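Local atomic coordinates of phosphate binding protein (Planctomyces limnophilus, PDB entry 4JWO), a protein that probably binds phosphate as the PstS-type solute-binding component of a system that carries phosphate across the cytoplasmic membrane. Residues A77-F82 and L91-S96; K103-E108 and Y289-K294; L144-N149 and D201-V206; F72-A77 and F137-D142. One frame throughout, in Å; residues are numbered along the deposited sequence.

Contact 1: residues A77-F82 and L91-S96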
loop_
_atom_site.group_PDB
_atom_site.type_symbol
_atom_site.label_atom_id
_atom_site.label_comp_id
_atom_site.label_asym_id
_atom_site.label_seq_id
_atom_site.Cartn_x
_atom_site.Cartn_y
_atom_site.Cartn_z
ATOM N N ALA A 77 -0.216 5.350 -13.324
ATOM C CA ALA A 77 -1.358 4.942 -14.138
ATOM C C ALA A 77 -2.281 6.112 -14.431
ATOM O O ALA A 77 -2.757 6.281 -15.558
ATOM C CB ALA A 77 -2.126 3.824 -13.453
ATOM N N VAL A 78 -2.549 6.916 -13.408
ATOM C CA VAL A 78 -3.360 8.103 -13.591
ATOM C C VAL A 78 -2.624 9.062 -14.519
ATOM O O VAL A 78 -3.239 9.674 -15.384
ATOM C CB VAL A 78 -3.745 8.764 -12.240
ATOM C CG1 VAL A 78 -4.493 10.056 -12.474
ATOM C CG2 VAL A 78 -4.603 7.813 -11.421
ATOM N N ALA A 79 -1.304 9.152 -14.381
ATOM C CA ALA A 79 -0.504 10.002 -15.269
ATOM C C ALA A 79 -0.609 9.592 -16.739
ATOM O O ALA A 79 -0.847 10.436 -17.603
ATOM C CB ALA A 79 0.953 10.025 -14.838
ATOM N N GLU A 80 -0.426 8.303 -17.014
ATOM C CA GLU A 80 -0.469 7.787 -18.383
ATOM C C GLU A 80 -1.822 8.073 -19.031
ATOM O O GLU A 80 -1.902 8.463 -20.197
ATOM C CB GLU A 80 -0.173 6.281 -18.405
ATOM C CG GLU A 80 -0.405 5.632 -19.762
ATOM C CD GLU A 80 0.560 4.495 -20.053
ATOM O OE1 GLU A 80 0.708 4.134 -21.242
ATOM O OE2 GLU A 80 1.169 3.966 -19.100
ATOM N N GLU A 81 -2.882 7.888 -18.254
ATOM C CA GLU A 81 -4.245 8.134 -18.710
ATOM C C GLU A 81 -4.480 9.628 -18.868
ATOM O O GLU A 81 -5.012 10.085 -19.882
ATOM C CB GLU A 81 -5.241 7.556 -17.699
ATOM C CG GLU A 81 -5.961 6.300 -18.158
ATOM C CD GLU A 81 -7.193 6.613 -18.982
ATOM O OE1 GLU A 81 -7.394 5.969 -20.033
ATOM O OE2 GLU A 81 -7.966 7.503 -18.569
ATOM N N PHE A 82 -4.074 10.384 -17.853
ATOM C CA PHE A 82 -4.236 11.835 -17.830
ATOM C C PHE A 82 -3.469 12.508 -18.966
ATOM O O PHE A 82 -3.994 13.410 -19.619
ATOM C CB PHE A 82 -3.771 12.386 -16.479
ATOM C CG PHE A 82 -4.158 13.810 -16.229
ATOM C CD1 PHE A 82 -5.416 14.124 -15.744
ATOM C CD2 PHE A 82 -3.250 14.834 -16.443
ATOM C CE1 PHE A 82 -5.772 15.441 -15.501
ATOM C CE2 PHE A 82 -3.599 16.155 -16.203
ATOM C CZ PHE A 82 -4.861 16.458 -15.730
ATOM N N LEU A 91 3.729 14.886 -16.910
ATOM C CA LEU A 91 3.821 14.369 -15.554
ATOM C C LEU A 91 5.164 13.675 -15.379
ATOM O O LEU A 91 5.519 12.793 -16.159
ATOM C CB LEU A 91 2.706 13.354 -15.284
ATOM C CG LEU A 91 1.270 13.781 -14.956
ATOM C CD1 LEU A 91 1.201 14.438 -13.600
ATOM C CD2 LEU A 91 0.687 14.687 -16.016
ATOM N N THR A 92 5.919 14.087 -14.366
ATOM C CA THR A 92 7.087 13.326 -13.946
ATOM C C THR A 92 6.739 12.669 -12.621
ATOM O O THR A 92 6.309 13.340 -11.683
ATOM C CB THR A 92 8.340 14.206 -13.788
ATOM O OG1 THR A 92 8.111 15.203 -12.786
ATOM C CG2 THR A 92 8.679 14.886 -15.102
ATOM N N VAL A 93 6.904 11.354 -12.550
ATOM C CA VAL A 93 6.557 10.631 -11.335
ATOM C C VAL A 93 7.798 9.989 -10.743
ATOM O O VAL A 93 8.420 9.129 -11.369
ATOM C CB VAL A 93 5.487 9.543 -11.586
ATOM C CG1 VAL A 93 5.035 8.943 -10.270
ATOM C CG2 VAL A 93 4.297 10.120 -12.323
ATOM N N ALA A 94 8.151 10.410 -9.533
ATOM C CA ALA A 94 9.322 9.879 -8.855
ATOM C C ALA A 94 8.879 9.032 -7.683
ATOM O O ALA A 94 7.694 8.983 -7.349
ATOM C CB ALA A 94 10.215 11.007 -8.380
HETATM N N MSE A 95 9.842 8.394 -7.030
HETATM C CA MSE A 95 9.531 7.440 -5.981
HETATM C C MSE A 95 10.491 7.555 -4.806
HETATM O O MSE A 95 11.168 6.592 -4.453
HETATM C CB MSE A 95 9.589 6.030 -6.566
HETATM C CG MSE A 95 8.762 5.030 -5.817
HETATM SE SE MSE A 95 8.981 3.291 -6.671
HETATM C CE MSE A 95 10.753 2.933 -6.017
ATOM N N SER A 96 10.545 8.740 -4.207
ATOM C CA SER A 96 11.481 9.017 -3.121
ATOM C C SER A 96 11.092 8.365 -1.799
ATOM O O SER A 96 11.887 8.341 -0.859
ATOM C CB SER A 96 11.623 10.527 -2.921
ATOM O OG SER A 96 12.123 11.120 -4.101
#
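This is an apolar helix-on-strand contact inside a beta-alpha-beta unit, in which helix 72-85 links the parallel, neighbouring strands 61-67 and 89-93. The segment axes show the return run: helix 77-82 and strand 91-93 lie 9.1 Å apart at closest approach, their directions 164° from each other, so the chain comes back almost antiparallel to the helix it has just left. Ala79 and Phe82, one helical turn apart, face Leu91 and Val93, two residues apart and so on the same side of the strand. The centre of the contact is the methyl of Ala79: its CB is 3.8 Å from Leu91 CG and equally close to Leu91 CB, so it rests against the root of the leucine and not on its ends. A looser approach, Ala79 CB to Val93 CG2 at 4.2 Å, extends the contact along the strand. Leu91 CD2 comes within 4.0 Å of Phe82 CD2, and the two side chains cross at about a right angle. With CG of Phe82 anti to the backbone N (chi1 -168°), the ring stands beside the leucine branch, where it also makes an edge-to-face pair with Phe86. The backbone of Leu91 is tied to the end of the helix by a hydrogen bond from its N to Glu83 OE2, while its side chain also touches Ile63 and Val65 of strand 61-67. No hydrogen bond joins the two segments themselves, and the 149 Å² they bury rests on carbon-to-carbon contacts, which implies cohesion by exclusion of water and fit of shape.

Contact 2: residues K103-E108 and Y289-K294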
loop_
_atom_site.group_PDB
_atom_site.type_symbol
_atom_site.label_atom_id
_atom_site.label_comp_id
_atom_site.label_asym_id
_atom_site.label_seq_id
_atom_site.Cartn_x
_atom_site.Cartn_y
_atom_site.Cartn_z
ATOM N N LYS A 103 9.822 15.249 2.295
ATOM C CA LYS A 103 11.016 16.085 2.446
ATOM C C LYS A 103 11.147 17.050 1.276
ATOM O O LYS A 103 11.516 18.208 1.453
ATOM C CB LYS A 103 12.285 15.228 2.556
ATOM C CG LYS A 103 12.544 14.616 3.937
ATOM C CD LYS A 103 13.749 13.672 3.913
ATOM C CE LYS A 103 14.144 13.213 5.317
ATOM N NZ LYS A 103 15.336 12.303 5.291
ATOM N N LYS A 104 10.856 16.559 0.077
ATOM C CA LYS A 104 10.865 17.395 -1.114
ATOM C C LYS A 104 9.647 18.304 -1.153
ATOM O O LYS A 104 9.698 19.405 -1.690
ATOM C CB LYS A 104 10.925 16.537 -2.380
ATOM C CG LYS A 104 12.162 15.659 -2.483
ATOM C CD LYS A 104 12.537 15.418 -3.940
ATOM C CE LYS A 104 13.698 14.446 -4.073
ATOM N NZ LYS A 104 14.119 14.274 -5.494
ATOM N N PHE A 105 8.549 17.821 -0.587
ATOM C CA PHE A 105 7.316 18.586 -0.469
ATOM C C PHE A 105 7.563 19.806 0.402
ATOM O O PHE A 105 7.195 20.921 0.046
ATOM C CB PHE A 105 6.251 17.697 0.171
ATOM C CG PHE A 105 4.847 18.241 0.086
ATOM C CD1 PHE A 105 4.173 18.286 -1.125
ATOM C CD2 PHE A 105 4.185 18.666 1.229
ATOM C CE1 PHE A 105 2.866 18.756 -1.197
ATOM C CE2 PHE A 105 2.876 19.140 1.166
ATOM C CZ PHE A 105 2.216 19.184 -0.050
ATOM N N ILE A 106 8.198 19.580 1.545
ATOM C CA ILE A 106 8.527 20.651 2.483
ATOM C C ILE A 106 9.558 21.607 1.873
ATOM O O ILE A 106 9.491 22.819 2.087
ATOM C CB ILE A 106 9.035 20.079 3.832
ATOM C CG1 ILE A 106 7.880 19.415 4.585
ATOM C CG2 ILE A 106 9.665 21.165 4.695
ATOM C CD1 ILE A 106 8.324 18.387 5.612
ATOM N N ALA A 107 10.494 21.061 1.101
ATOM C CA ALA A 107 11.500 21.877 0.418
ATOM C C ALA A 107 10.934 22.568 -0.827
ATOM O O ALA A 107 11.647 23.310 -1.513
ATOM C CB ALA A 107 12.718 21.032 0.057
ATOM N N GLU A 108 9.656 22.315 -1.108
ATOM C CA GLU A 108 8.931 22.934 -2.220
ATOM C C GLU A 108 9.555 22.644 -3.580
ATOM O O GLU A 108 9.635 23.521 -4.439
ATOM C CB GLU A 108 8.778 24.441 -2.000
ATOM C CG GLU A 108 7.961 24.779 -0.761
ATOM C CD GLU A 108 7.586 26.244 -0.681
ATOM O OE1 GLU A 108 8.443 27.063 -0.284
ATOM O OE2 GLU A 108 6.428 26.574 -1.020
ATOM N N TYR A 289 -1.126 14.154 -1.550
ATOM C CA TYR A 289 -1.086 15.495 -0.971
ATOM C C TYR A 289 -0.684 16.509 -2.018
ATOM O O TYR A 289 0.177 16.241 -2.853
ATOM C CB TYR A 289 -0.052 15.569 0.157
ATOM C CG TYR A 289 -0.460 14.890 1.439
ATOM C CD1 TYR A 289 -0.293 13.525 1.609
ATOM C CD2 TYR A 289 -1.000 15.621 2.485
ATOM C CE1 TYR A 289 -0.665 12.903 2.786
ATOM C CE2 TYR A 289 -1.367 15.009 3.661
ATOM C CZ TYR A 289 -1.200 13.655 3.808
ATOM O OH TYR A 289 -1.580 13.056 4.990
ATOM N N THR A 290 -1.302 17.682 -1.969
ATOM C CA THR A 290 -0.789 18.827 -2.697
ATOM C C THR A 290 -1.070 20.042 -1.821
ATOM O O THR A 290 -1.326 19.886 -0.632
ATOM C CB THR A 290 -1.407 18.944 -4.106
ATOM O OG1 THR A 290 -0.739 19.977 -4.841
ATOM C CG2 THR A 290 -2.886 19.252 -4.026
ATOM N N THR A 291 -0.994 21.245 -2.372
ATOM C CA THR A 291 -1.231 22.430 -1.561
ATOM C C THR A 291 -2.331 23.282 -2.169
ATOM O O THR A 291 -2.663 23.131 -3.342
ATOM C CB THR A 291 0.053 23.267 -1.375
ATOM O OG1 THR A 291 0.304 24.041 -2.553
ATOM C CG2 THR A 291 1.243 22.368 -1.098
ATOM N N LYS A 292 -2.894 24.175 -1.361
ATOM C CA LYS A 292 -3.934 25.083 -1.816
ATOM C C LYS A 292 -3.399 25.994 -2.918
ATOM O O LYS A 292 -4.094 26.280 -3.894
ATOM C CB LYS A 292 -4.451 25.906 -0.631
ATOM C CG LYS A 292 -5.693 26.727 -0.901
ATOM C CD LYS A 292 -6.277 27.241 0.416
ATOM C CE LYS A 292 -7.366 28.281 0.192
ATOM N NZ LYS A 292 -8.575 27.705 -0.460
ATOM N N ALA A 293 -2.151 26.431 -2.771
ATOM C CA ALA A 293 -1.528 27.285 -3.774
ATOM C C ALA A 293 -1.344 26.571 -5.115
ATOM O O ALA A 293 -1.600 27.152 -6.168
ATOM C CB ALA A 293 -0.201 27.836 -3.264
ATOM N N LYS A 294 -0.900 25.316 -5.079
ATOM C CA LYS A 294 -0.698 24.552 -6.310
ATOM C C LYS A 294 -2.017 24.298 -7.026
ATOM O O LYS A 294 -2.055 24.187 -8.248
ATOM C CB LYS A 294 -0.005 23.218 -6.028
ATOM C CG LYS A 294 1.368 23.316 -5.386
ATOM C CD LYS A 294 2.453 23.618 -6.395
ATOM C CE LYS A 294 3.826 23.562 -5.741
ATOM N NZ LYS A 294 4.907 23.834 -6.728
#
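Phe105 and Thr291 supply the tightest apolar approach: the ring tip CZ lies 3.5 Å from the methyl CG2 of Thr291, obliquely to the ring, with the two side chains sliding past each other in opposite directions. CG of Phe105 is anti to the backbone N (chi1 -167°), which carries the ring out from the helix flank to the strand. A second, weaker apolar contact sets Phe105 CZ 4.3 Å from Tyr289 CB, at the base of a tyrosine whose ring leads away and packs edge-to-face with Phe102.

Ring-to-backbone contacts come next. The carbonyl O of Thr290 sits at the edge of the Phe105 ring, near its plane, 3.7 Å from CZ. The carbonyl of Tyr289 is farther off, with its O 4.0 Å from Phe105 CE1, and approaches obliquely.

In the fold, this places the last turn of helix 98-106 against the end of strand 283-291, next to strand 112-115, whose Thr113 also touches Phe105. The helix finishes in a Schellman motif, Glu108 taking a positive phi of 60°.

Polar interactions stay within segments or go to outside partners. Thr291 OG1 accepts from Lys294 N at 3.1 Å with an N-H...O angle of 163°, an ST motif that turns the chain where the strand stops. Replacing Thr291 with an alanine would probably leave Phe105 CZ without its methyl neighbour and Lys294 N without its acceptor, making the turn less fixed. Tyr289 OH bonds to Ile119 N, and Thr290 OG1 to Asp111 O. Lys294 NZ forms a salt bridge with Asp111 OD1, whereas Glu108 OE2 remains 6.5 Å from that same NZ.

Contact 3: residues L144-N149 and D201-V206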
loop_
_atom_site.group_PDB
_atom_site.type_symbol
_atom_site.label_atom_id
_atom_site.label_comp_id
_atom_site.label_asym_id
_atom_site.label_seq_id
_atom_site.Cartn_x
_atom_site.Cartn_y
_atom_site.Cartn_z
ATOM N N LEU A 144 -2.912 -6.280 2.024
ATOM C CA LEU A 144 -2.074 -7.442 1.750
ATOM C C LEU A 144 -2.600 -8.641 2.503
ATOM O O LEU A 144 -3.085 -8.506 3.622
ATOM C CB LEU A 144 -0.652 -7.209 2.241
ATOM C CG LEU A 144 0.163 -6.093 1.612
ATOM C CD1 LEU A 144 1.599 -6.218 2.109
ATOM C CD2 LEU A 144 0.099 -6.139 0.094
ATOM N N THR A 145 -2.448 -9.815 1.907
ATOM C CA THR A 145 -2.796 -11.055 2.586
ATOM C C THR A 145 -1.567 -11.913 2.806
ATOM O O THR A 145 -0.712 -12.040 1.929
ATOM C CB THR A 145 -3.795 -11.887 1.788
ATOM O OG1 THR A 145 -3.258 -12.137 0.481
ATOM C CG2 THR A 145 -5.117 -11.140 1.657
ATOM N N VAL A 146 -1.494 -12.507 3.986
ATOM C CA VAL A 146 -0.583 -13.609 4.249
ATOM C C VAL A 146 -1.361 -14.889 3.999
ATOM O O VAL A 146 -2.492 -15.041 4.472
ATOM C CB VAL A 146 -0.106 -13.574 5.699
ATOM C CG1 VAL A 146 0.732 -14.798 6.019
ATOM C CG2 VAL A 146 0.684 -12.289 5.938
ATOM N N VAL A 147 -0.780 -15.799 3.223
ATOM C CA VAL A 147 -1.476 -17.018 2.853
ATOM C C VAL A 147 -0.691 -18.262 3.229
ATOM O O VAL A 147 0.536 -18.260 3.254
ATOM C CB VAL A 147 -1.784 -17.053 1.331
ATOM C CG1 VAL A 147 -2.770 -15.953 0.965
ATOM C CG2 VAL A 147 -0.493 -16.906 0.510
ATOM N N ILE A 148 -1.424 -19.314 3.554
ATOM C CA ILE A 148 -0.862 -20.633 3.768
ATOM C C ILE A 148 -1.585 -21.628 2.870
ATOM O O ILE A 148 -2.595 -21.298 2.236
ATOM C CB ILE A 148 -0.937 -21.046 5.252
ATOM C CG1 ILE A 148 -2.365 -20.904 5.782
ATOM C CG2 ILE A 148 0.018 -20.192 6.072
ATOM C CD1 ILE A 148 -2.545 -21.318 7.262
ATOM N N ASN A 149 -1.069 -22.846 2.789
ATOM C CA ASN A 149 -1.717 -23.869 1.998
ATOM C C ASN A 149 -2.978 -24.289 2.733
ATOM O O ASN A 149 -2.983 -24.316 3.961
ATOM C CB ASN A 149 -0.772 -25.057 1.845
ATOM C CG ASN A 149 -1.316 -26.107 0.927
ATOM O OD1 ASN A 149 -2.061 -26.998 1.350
ATOM N ND2 ASN A 149 -0.946 -26.023 -0.350
ATOM N N ASP A 201 7.807 -3.296 0.181
ATOM C CA ASP A 201 7.965 -2.129 1.049
ATOM C C ASP A 201 6.895 -2.093 2.135
ATOM O O ASP A 201 7.194 -1.813 3.296
ATOM C CB ASP A 201 7.947 -0.831 0.236
ATOM C CG ASP A 201 9.235 -0.612 -0.536
ATOM O OD1 ASP A 201 10.204 -1.371 -0.308
ATOM O OD2 ASP A 201 9.280 0.329 -1.362
ATOM N N TYR A 202 5.649 -2.385 1.769
ATOM C CA TYR A 202 4.559 -2.349 2.750
ATOM C C TYR A 202 4.716 -3.471 3.780
ATOM O O TYR A 202 4.738 -3.218 4.990
ATOM C CB TYR A 202 3.209 -2.439 2.013
ATOM C CG TYR A 202 1.958 -2.360 2.876
ATOM C CD1 TYR A 202 2.026 -2.067 4.238
ATOM C CD2 TYR A 202 0.706 -2.583 2.315
ATOM C CE1 TYR A 202 0.873 -2.006 5.020
ATOM C CE2 TYR A 202 -0.447 -2.523 3.087
ATOM C CZ TYR A 202 -0.359 -2.232 4.431
ATOM O OH TYR A 202 -1.496 -2.165 5.212
ATOM N N PHE A 203 4.835 -4.705 3.302
ATOM C CA PHE A 203 4.921 -5.851 4.203
ATOM C C PHE A 203 6.088 -5.712 5.161
ATOM O O PHE A 203 5.938 -5.861 6.374
ATOM C CB PHE A 203 5.064 -7.135 3.393
ATOM C CG PHE A 203 5.019 -8.376 4.228
ATOM C CD1 PHE A 203 3.795 -8.892 4.651
ATOM C CD2 PHE A 203 6.186 -9.017 4.596
ATOM C CE1 PHE A 203 3.742 -10.043 5.431
ATOM C CE2 PHE A 203 6.142 -10.162 5.377
ATOM C CZ PHE A 203 4.910 -10.672 5.792
ATOM N N THR A 204 7.264 -5.401 4.629
ATOM C CA THR A 204 8.430 -5.281 5.499
ATOM C C THR A 204 8.309 -4.114 6.474
ATOM O O THR A 204 8.720 -4.238 7.627
ATOM C CB THR A 204 9.755 -5.189 4.706
ATOM O OG1 THR A 204 9.752 -4.004 3.900
ATOM C CG2 THR A 204 9.930 -6.415 3.842
ATOM N N GLU A 205 7.738 -2.992 6.040
ATOM C CA GLU A 205 7.561 -1.842 6.930
ATOM C C GLU A 205 6.749 -2.219 8.170
ATOM O O GLU A 205 7.150 -1.928 9.298
ATOM C CB GLU A 205 6.853 -0.688 6.200
ATOM C CG GLU A 205 6.497 0.515 7.082
ATOM C CD GLU A 205 5.635 1.545 6.349
ATOM O OE1 GLU A 205 5.642 1.559 5.096
ATOM O OE2 GLU A 205 4.943 2.333 7.022
ATOM N N VAL A 206 5.614 -2.870 7.960
ATOM C CA VAL A 206 4.698 -3.061 9.081
ATOM C C VAL A 206 4.957 -4.343 9.857
ATOM O O VAL A 206 4.562 -4.448 11.021
ATOM C CB VAL A 206 3.217 -2.933 8.667
ATOM C CG1 VAL A 206 2.984 -1.558 8.027
ATOM C CG2 VAL A 206 2.804 -4.070 7.730
#
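Two aromatic rings of helix 198-208 receive strand 134-148 in different ways. Phe203 takes it at the ring edge, where Val146 CG2 and Leu144 CD1 both lie near the ring plane: Val146 CG2 is 3.8 Å from CE1 of Phe203, these two side chains crossing at about a right angle. Tyr240 stacks on this ring, and Trp167 forms an edge-to-face pair with it. Tyr202 is met obliquely, with Leu144 CG 3.6 Å from its CD2, while Val206 CG1 lies in the ring plane at its edge and Arg284 makes a cation-pi contact.

Leu144 is the shared piece. With CG anti to the carbonyl carbon (chi1 -63°) and CD1 anti to CA (chi2 -171°), CD1 reaches between the two aromatic residues, 3.7 Å from Tyr202 CD2 and 3.8 Å from Phe203 CB. Were Leu144 an alanine, both aromatic side chains would be likely to lose their common neighbour, opening a gap between strand and helix.

The segment axes cross at -75° and come no nearer than 10.2 Å, an interval filled by Leu144, the valine branch and the two aromatic side chains. All four touching residues are buried. No hydrogen bond crosses between the segments, so cohesion rests on apolar packing, while the tyrosine hydroxyl bonds outside it, to Pro281 O.

Contact 4: residues F72-A77 and F137-D142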
loop_
_atom_site.group_PDB
_atom_site.type_symbol
_atom_site.label_atom_id
_atom_site.label_comp_id
_atom_site.label_asym_id
_atom_site.label_seq_id
_atom_site.Cartn_x
_atom_site.Cartn_y
_atom_site.Cartn_z
ATOM N N PHE A 72 3.015 5.103 -6.050
ATOM C CA PHE A 72 3.610 5.157 -7.398
ATOM C C PHE A 72 2.761 4.513 -8.514
ATOM O O PHE A 72 2.563 5.138 -9.555
ATOM C CB PHE A 72 5.033 4.553 -7.390
ATOM C CG PHE A 72 5.815 4.762 -8.668
ATOM C CD1 PHE A 72 6.474 5.952 -8.905
ATOM C CD2 PHE A 72 5.940 3.744 -9.598
ATOM C CE1 PHE A 72 7.222 6.140 -10.069
ATOM C CE2 PHE A 72 6.684 3.925 -10.763
ATOM C CZ PHE A 72 7.320 5.130 -10.997
ATOM N N PRO A 73 2.241 3.281 -8.304
ATOM C CA PRO A 73 1.483 2.680 -9.413
ATOM C C PRO A 73 0.208 3.447 -9.743
ATOM O O PRO A 73 -0.194 3.490 -10.907
ATOM C CB PRO A 73 1.141 1.272 -8.901
ATOM C CG PRO A 73 2.116 1.009 -7.805
ATOM C CD PRO A 73 2.394 2.345 -7.178
ATOM N N ILE A 74 -0.422 4.037 -8.732
ATOM C CA ILE A 74 -1.584 4.884 -8.962
ATOM C C ILE A 74 -1.170 6.141 -9.714
ATOM O O ILE A 74 -1.739 6.469 -10.749
ATOM C CB ILE A 74 -2.257 5.292 -7.640
ATOM C CG1 ILE A 74 -2.755 4.052 -6.896
ATOM C CG2 ILE A 74 -3.400 6.271 -7.896
ATOM C CD1 ILE A 74 -3.311 4.374 -5.519
ATOM N N SER A 75 -0.168 6.841 -9.192
ATOM C CA SER A 75 0.315 8.065 -9.824
ATOM C C SER A 75 0.757 7.837 -11.271
ATOM O O SER A 75 0.476 8.657 -12.141
ATOM C CB SER A 75 1.465 8.681 -9.019
ATOM O OG SER A 75 1.017 9.078 -7.739
ATOM N N GLN A 76 1.439 6.725 -11.530
ATOM C CA GLN A 76 1.909 6.439 -12.884
ATOM C C GLN A 76 0.752 6.115 -13.822
ATOM O O GLN A 76 0.739 6.551 -14.975
ATOM C CB GLN A 76 2.924 5.291 -12.886
ATOM C CG GLN A 76 3.519 5.009 -14.251
ATOM C CD GLN A 76 4.195 6.229 -14.854
ATOM O OE1 GLN A 76 5.308 6.590 -14.467
ATOM N NE2 GLN A 76 3.520 6.874 -15.805
ATOM N N ALA A 77 -0.216 5.350 -13.324
ATOM C CA ALA A 77 -1.358 4.942 -14.138
ATOM C C ALA A 77 -2.281 6.112 -14.431
ATOM O O ALA A 77 -2.757 6.281 -15.558
ATOM C CB ALA A 77 -2.126 3.824 -13.453
ATOM N N PHE A 137 -5.724 13.976 0.338
ATOM C CA PHE A 137 -6.736 13.207 -0.376
ATOM C C PHE A 137 -6.528 11.714 -0.196
ATOM O O PHE A 137 -5.493 11.188 -0.585
ATOM C CB PHE A 137 -6.692 13.565 -1.861
ATOM C CG PHE A 137 -7.055 14.988 -2.143
ATOM C CD1 PHE A 137 -8.377 15.397 -2.080
ATOM C CD2 PHE A 137 -6.079 15.928 -2.456
ATOM C CE1 PHE A 137 -8.731 16.714 -2.330
ATOM C CE2 PHE A 137 -6.423 17.247 -2.708
ATOM C CZ PHE A 137 -7.759 17.640 -2.649
ATOM N N GLN A 138 -7.508 11.027 0.394
ATOM C CA GLN A 138 -7.464 9.573 0.465
ATOM C C GLN A 138 -7.908 9.011 -0.883
ATOM O O GLN A 138 -8.997 9.325 -1.364
ATOM C CB GLN A 138 -8.381 9.056 1.573
ATOM C CG GLN A 138 -8.277 7.559 1.788
ATOM C CD GLN A 138 -9.156 7.065 2.916
ATOM O OE1 GLN A 138 -9.458 7.803 3.862
ATOM N NE2 GLN A 138 -9.573 5.829 2.822
ATOM N N VAL A 139 -7.075 8.181 -1.496
ATOM C CA VAL A 139 -7.327 7.791 -2.886
ATOM C C VAL A 139 -7.548 6.299 -3.119
ATOM O O VAL A 139 -8.050 5.906 -4.166
ATOM C CB VAL A 139 -6.221 8.308 -3.831
ATOM C CG1 VAL A 139 -6.147 9.825 -3.760
ATOM C CG2 VAL A 139 -4.865 7.691 -3.481
ATOM N N ALA A 140 -7.179 5.476 -2.145
ATOM C CA ALA A 140 -7.280 4.033 -2.285
ATOM C C ALA A 140 -7.053 3.390 -0.943
ATOM O O ALA A 140 -6.628 4.046 0.000
ATOM C CB ALA A 140 -6.231 3.531 -3.283
ATOM N N ILE A 141 -7.348 2.101 -0.863
ATOM C CA ILE A 141 -6.963 1.299 0.283
ATOM C C ILE A 141 -6.061 0.184 -0.227
ATOM O O ILE A 141 -6.354 -0.445 -1.242
ATOM C CB ILE A 141 -8.192 0.729 1.004
ATOM C CG1 ILE A 141 -9.001 1.856 1.643
ATOM C CG2 ILE A 141 -7.769 -0.259 2.074
ATOM C CD1 ILE A 141 -10.308 1.372 2.284
ATOM N N ASP A 142 -4.949 -0.043 0.471
ATOM C CA ASP A 142 -3.977 -1.062 0.082
ATOM C C ASP A 142 -4.070 -2.189 1.090
ATOM O O ASP A 142 -3.824 -1.976 2.274
ATOM C CB ASP A 142 -2.566 -0.450 0.109
ATOM C CG ASP A 142 -1.475 -1.418 -0.363
ATOM O OD1 ASP A 142 -1.759 -2.606 -0.562
ATOM O OD2 ASP A 142 -0.314 -0.977 -0.518
#
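A beta bulge in strand 134-148 receives the first turn of helix 72-85. Val139 and Ala140 both make backbone hydrogen bonds with Leu286 of the antiparallel strand 283-291. Val139 has a psi of -16°, far from an extended strand, whereas Ala140 is fully extended; this is the pattern of a classic bulge. Its consequence is seen in the side chains, since consecutive residues of a regular strand alternate between faces, but here both CB atoms are directed to the helix.

One methyl group makes use of that doubled surface. CD1 of Ile74 lies 3.8 Å from Ala140 CB and 4.2 Å from Val139 CG2, touching the two neighbours at once. The isoleucine reaches this position end-on: its CG1 is anti to the carbonyl carbon and CD1 continues in an extended chain (chi2 174°), so the longer branch projects from the helix while CG2 takes no part. The backbones can thus stay well apart, the closest CA atoms, those of Ile74 and Ala140, being 8.8 Å from each other. Val139 offers CG2, the branch between its backbone N and carbonyl carbon, because chi1 of -59° sets CG1 anti to the carbonyl carbon.

The contact is small, burying 93 Å², yet all three residues are buried because other elements close around them. Leu307 of helix 298-308 touches both Ile74 and Val139, and Tyr321 touches Ile74. The next residue, Ser75, meets Ile288 of strand 283-291 and Val93 of strand 89-93, so helix 72-85 packs against strand 89-93 of its own beta-alpha-beta unit, helix 298-308 and strands 134-148 and 283-291.

Overall arrangement
Along the chain contact 1 closes before contacts 2 and 3 open, contact 4 encloses contact 1, contact 2 crosses contact 4, and contact 3 falls within the span of contact 2. Contacts 1 and 4 share helix 72-85 and Ala77, with centres about 10 Å apart; contact 2 lies about 16 and 17 Å from their centres. Contact 3 lies about 31 Å from contact 2, across the chain's centre from contacts 1 and 2, but touches contact 4, about 19 Å away between centres. Strand 134-148 runs from contact 4 to contact 3, beside strand 283-291 of contact 2. This arrangement is consistent with the two-lobed periplasmic binding protein fold, long strands connecting the lobes.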